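Local coordinates for protein Lv-ranaspumin (Lv-RSN-1) (Leptodactylus vastus, PDB 4K82) that probably acts as a surfactant in the foam nest of the frog, lowering surface tension so that the foam can form and persist, at residues A[30-35]-A[59-64]; A[76-81]-A[90-95]. One frame throughout, in Å; residues are numbered along the deposited sequence.

In the fold
Both contacts belong to the N-terminal half of a mainly helical protein and come in series along the chain. Contact 1 pairs helices 29-42 and 48-64 about 10 Å from the centre of the chain; contact 2, about 23 Å from that centre, folds the loop after helix 69-76 against helix 89-102. Their centres are about 17 Å apart and their nearest atoms about 6 Å, without touching. Helix 69-76 connects them: its Leu69 meets Leu62 of contact 1 and Ile92 of contact 2. Helix 89-102 also packs on both helices of contact 1, so the interior hairpin and the peripheral turn are parts of one helical bundle, further secured by the disulfides Cys18-Cys67 and Cys38-Cys114.

Contact 1. Residues A[30-35]-A[59-64]; sequences LVELAV and ERTLER
Glu32 sets its CG beside its own backbone N (chi1 -67°) and then runs extended, while Arg64, starting the same way, bends at chi3; these torsions bring the carboxylate to the guanidinium. The setting is a helical hairpin: helices 29-42 and 48-64 follow one another in the chain, and the two short segments run antiparallel (169°) with axes 10.5 Å apart. In one of the two deposited conformers of Arg64, a residue that also touches a crystal neighbour, NH2 meets Glu32 OE2 at 2.8 Å in a salt bridge. It comes to the syn side of OE2, somewhat out of the carboxylate plane, with the oxygen close to the guanidinium plane. A weak second bond joins NH2 to Glu32 OE1. The two flat groups stand 82° apart, so one nitrogen serves both oxygens in place of a side-by-side, two-nitrogen pairing. Below this ion pair, Thr61 places its methyl against Glu32, CG2 lying 3.6 Å from OE1 and 3.8 Å from CB of that residue. Its hydroxyl OG1 hydrogen-bonds to Leu57 O one turn back in its own helix and also accepts a bond from a water that reaches Glu32 OE2 weakly. Further in, Leu33 CD2 approaches Thr61 CG2 at 4.3 Å and Leu62 CD2 at 4.5 Å, a light apolar seam continued by Leu62 against Leu69 and Ile72 of helix 69-76. Another water spans OE2 of Glu32 and NH1 of Arg64, adding an indirect link to the ion pair. Solvent even reaches the backbone of helix 48-64: one water donates both to Glu32 OE1 at 2.9 Å and to Thr61 O at 2.8 Å.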
# COMPACT_ATOMS: atom_id res chain seq x y z
N LEU A 30 8.96 -4.48 2.54
CA LEU A 30 9.29 -3.27 1.77
C LEU A 30 8.02 -2.59 1.25
O LEU A 30 7.86 -1.37 1.37
CB LEU A 30 10.23 -3.59 0.61
CG LEU A 30 10.56 -2.35 -0.24
CD1 LEU A 30 11.25 -1.28 0.60
CD2 LEU A 30 11.40 -2.70 -1.47
N VAL A 31 7.12 -3.38 0.68
CA VAL A 31 5.86 -2.86 0.18
C VAL A 31 5.04 -2.20 1.29
O VAL A 31 4.53 -1.09 1.12
CB VAL A 31 5.03 -3.98 -0.50
CG1 VAL A 31 3.59 -3.54 -0.72
CG2 VAL A 31 5.69 -4.39 -1.82
N GLU A 32 4.97 -2.86 2.45
CA GLU A 32 4.18 -2.33 3.56
C GLU A 32 4.77 -1.03 4.10
O GLU A 32 4.02 -0.11 4.47
CB GLU A 32 4.06 -3.37 4.67
CG GLU A 32 3.26 -4.60 4.26
CD GLU A 32 3.18 -5.64 5.36
OE1 GLU A 32 4.24 -6.04 5.88
OE2 GLU A 32 2.05 -6.06 5.70
N LEU A 33 6.10 -0.96 4.17
CA LEU A 33 6.76 0.24 4.65
C LEU A 33 6.53 1.38 3.67
O LEU A 33 6.35 2.53 4.10
CB LEU A 33 8.26 0.03 4.86
CG LEU A 33 8.60 -0.92 6.01
CD1 LEU A 33 10.11 -1.06 6.12
CD2 LEU A 33 7.99 -0.42 7.32
N ALA A 34 6.57 1.08 2.37
CA ALA A 34 6.37 2.11 1.36
C ALA A 34 4.97 2.71 1.51
O ALA A 34 4.79 3.92 1.42
CB ALA A 34 6.57 1.54 -0.04
N VAL A 35 3.98 1.86 1.74
CA VAL A 35 2.62 2.33 1.95
C VAL A 35 2.53 3.27 3.15
O VAL A 35 1.97 4.35 3.05
CB VAL A 35 1.65 1.16 2.15
CG1 VAL A 35 0.28 1.66 2.58
CG2 VAL A 35 1.56 0.32 0.87
N GLU A 59 4.55 0.13 13.84
CA GLU A 59 4.98 -0.72 14.94
C GLU A 59 4.58 -2.17 14.67
O GLU A 59 5.42 -3.08 14.78
CB GLU A 59 4.40 -0.21 16.26
CG GLU A 59 5.01 1.11 16.69
CD GLU A 59 4.40 1.69 17.95
OE1 GLU A 59 3.20 1.45 18.20
OE2 GLU A 59 5.12 2.39 18.69
N ARG A 60 3.33 -2.38 14.29
CA ARG A 60 2.84 -3.74 14.05
C ARG A 60 3.55 -4.39 12.87
O ARG A 60 3.90 -5.56 12.92
CB ARG A 60 1.33 -3.74 13.80
CG ARG A 60 0.49 -3.44 15.02
CD ARG A 60 -0.99 -3.64 14.73
NE ARG A 60 -1.47 -2.70 13.73
CZ ARG A 60 -2.18 -1.61 14.01
NH1 ARG A 60 -2.57 -0.80 13.04
NH2 ARG A 60 -2.51 -1.32 15.27
N THR A 61 3.72 -3.63 11.80
CA THR A 61 4.38 -4.14 10.61
C THR A 61 5.80 -4.60 10.92
O THR A 61 6.23 -5.66 10.48
CB THR A 61 4.40 -3.06 9.52
OG1 THR A 61 3.05 -2.76 9.14
CG2 THR A 61 5.16 -3.53 8.30
N LEU A 62 6.53 -3.80 11.70
CA LEU A 62 7.90 -4.18 12.07
C LEU A 62 7.93 -5.40 12.99
O LEU A 62 8.78 -6.27 12.84
CB LEU A 62 8.64 -3.00 12.69
CG LEU A 62 8.94 -1.95 11.62
CD1 LEU A 62 9.29 -0.66 12.31
CD2 LEU A 62 10.06 -2.43 10.72
N GLU A 63 6.99 -5.46 13.92
CA GLU A 63 6.91 -6.61 14.82
C GLU A 63 6.69 -7.91 14.05
O GLU A 63 7.31 -8.93 14.35
CB GLU A 63 5.81 -6.41 15.85
CG GLU A 63 6.12 -5.32 16.86
CD GLU A 63 5.35 -5.49 18.16
OE1 GLU A 63 4.87 -6.61 18.42
OE2 GLU A 63 5.23 -4.50 18.91
N ARG A 64 5.81 -7.86 13.06
CA ARG A 64 5.50 -9.03 12.24
C ARG A 64 6.74 -9.53 11.49
O ARG A 64 6.82 -10.70 11.11
CB ARG A 64 4.37 -8.72 11.26
CG ARG A 64 3.02 -8.52 11.92
CD ARG A 64 2.00 -7.96 10.95
NE ARG A 64 1.93 -8.74 9.72
CZ ARG A 64 2.12 -8.24 8.50
NH1 ARG A 64 2.05 -9.03 7.44
NH2 ARG A 64 2.37 -6.95 8.35
O HOH W 1 1.28 -3.01 7.03
O HOH W 2 5.72 -7.16 8.16
O HOH W 3 1.57 -8.65 4.29

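Contact 2. Residues A[76-81]-A[90-95]; sequences LGLEEL and GDIIQG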
# COMPACT_ATOMS: atom_id res chain seq x y z
N LEU A 76 18.35 5.57 14.82
CA LEU A 76 18.22 6.80 14.05
C LEU A 76 18.74 7.98 14.87
O LEU A 76 18.98 9.06 14.35
CB LEU A 76 16.77 7.04 13.60
CG LEU A 76 16.15 6.05 12.59
CD1 LEU A 76 14.66 6.35 12.36
CD2 LEU A 76 16.90 6.07 11.27
N GLY A 77 18.89 7.75 16.17
CA GLY A 77 19.44 8.76 17.07
C GLY A 77 18.42 9.77 17.54
O GLY A 77 18.76 10.78 18.13
N LEU A 78 17.14 9.48 17.28
CA LEU A 78 16.07 10.41 17.60
C LEU A 78 15.77 10.57 19.10
O LEU A 78 14.98 11.43 19.49
CB LEU A 78 14.80 10.01 16.84
CG LEU A 78 14.95 10.07 15.32
CD1 LEU A 78 13.72 9.57 14.57
CD2 LEU A 78 15.29 11.51 14.95
N GLU A 79 16.41 9.77 19.95
CA GLU A 79 16.03 9.69 21.37
C GLU A 79 16.99 10.33 22.37
O GLU A 79 16.88 10.07 23.57
CB GLU A 79 15.83 8.23 21.77
CG GLU A 79 14.57 7.57 21.21
CD GLU A 79 13.33 7.86 22.03
OE1 GLU A 79 12.25 7.35 21.66
OE2 GLU A 79 13.43 8.59 23.04
N GLU A 80 17.93 11.16 21.92
CA GLU A 80 18.97 11.66 22.83
C GLU A 80 18.44 12.66 23.88
O GLU A 80 18.04 12.26 24.97
CB GLU A 80 20.15 12.23 22.03
CG GLU A 80 20.50 11.42 20.78
CD GLU A 80 20.83 9.95 21.05
OE1 GLU A 80 22.03 9.61 21.12
OE2 GLU A 80 19.89 9.13 21.19
N LEU A 81 18.45 13.95 23.55
CA LEU A 81 17.76 14.95 24.37
C LEU A 81 16.72 15.62 23.48
O LEU A 81 15.53 15.29 23.54
CB LEU A 81 18.74 16.00 24.93
CG LEU A 81 18.44 16.71 26.26
CD1 LEU A 81 19.59 17.62 26.70
CD2 LEU A 81 17.13 17.49 26.26
N GLY A 90 6.83 12.13 12.31
CA GLY A 90 7.36 12.64 11.06
C GLY A 90 8.84 12.39 10.96
O GLY A 90 9.34 12.00 9.90
N ASP A 91 9.55 12.59 12.07
CA ASP A 91 10.98 12.34 12.09
C ASP A 91 11.30 10.87 11.92
O ASP A 91 12.30 10.54 11.29
CB ASP A 91 11.61 12.86 13.38
CG ASP A 91 11.72 14.37 13.41
OD1 ASP A 91 11.55 15.00 12.34
OD2 ASP A 91 11.99 14.91 14.50
N ILE A 92 10.47 10.00 12.49
CA ILE A 92 10.65 8.56 12.31
C ILE A 92 10.48 8.20 10.84
O ILE A 92 11.28 7.47 10.26
CB ILE A 92 9.68 7.74 13.18
CG1 ILE A 92 10.04 7.92 14.65
CG2 ILE A 92 9.72 6.28 12.77
CD1 ILE A 92 9.04 7.32 15.61
N ILE A 93 9.42 8.73 10.24
CA ILE A 93 9.13 8.42 8.84
C ILE A 93 10.26 8.89 7.92
O ILE A 93 10.70 8.14 7.04
CB ILE A 93 7.77 9.00 8.42
CG1 ILE A 93 6.63 8.32 9.17
CG2 ILE A 93 7.59 8.92 6.88
CD1 ILE A 93 6.31 6.89 8.70
N GLN A 94 10.74 10.11 8.14
CA GLN A 94 11.79 10.65 7.28
C GLN A 94 13.10 9.89 7.50
O GLN A 94 13.80 9.55 6.54
CB GLN A 94 11.98 12.15 7.49
CG GLN A 94 10.79 12.98 7.00
CD GLN A 94 10.48 12.77 5.52
OE1 GLN A 94 9.49 12.14 5.16
NE2 GLN A 94 11.33 13.31 4.65
N GLY A 95 13.41 9.61 8.77
CA GLY A 95 14.57 8.80 9.11
C GLY A 95 14.53 7.41 8.50
O GLY A 95 15.52 6.91 7.96
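The carbonyl oxygen Asp91 O accepts the helical bond from Gly95 N at 2.9 Å, and Leu78 CD1 lies against the same oxygen at 3.7 Å. A methyl group thus rests on a carbonyl already engaged in the first turns of helix 89-102. The methyl comes from the turn that ends helix 69-76. Gly77, with positive phi, closes that helix in a Schellman motif, and a type I beta turn from Gly77 to Glu80 carries the chain away. Leu76 and Leu78, on either side of the glycine, both point at the helix of the second segment. Leu78 holds CG beside its backbone N (chi1 -63°) and extends beyond it, sending CD1 to the helix between Asp91 and Ile92. There CD1 touches CG1 of Ile92 at 4.0 Å and CB of Asp91 at 4.1 Å, meeting the acid by its aliphatic carbon. Leu76 has the same extended shape and reaches the helix one turn further on. Its CD2 lies 3.7 Å from Gly95 O, and its CD1 is 4.1 Å from Gly95 CA. Because Gly95 has no side chain, these methyls lie directly on the helix backbone, and the CA atoms of Leu76 and Gly95 come within 6.5 Å. Around the patch, Val73 and Val87 both touch Leu78 and Ile92, and Ile92 continues inward to Leu69 of helix 69-76 and to Lys55 and Leu58 of helix 48-64. From Glu79 onward the chain is exposed, and Glu80 and Leu81 are poorly ordered. No hydrogen bond or ion pair joins the two segments, which implies that, between them, the end of helix 69-76 and the turn after it meet helix 89-102 through van der Waals packing of leucine methyls on backbone and aliphatic carbons.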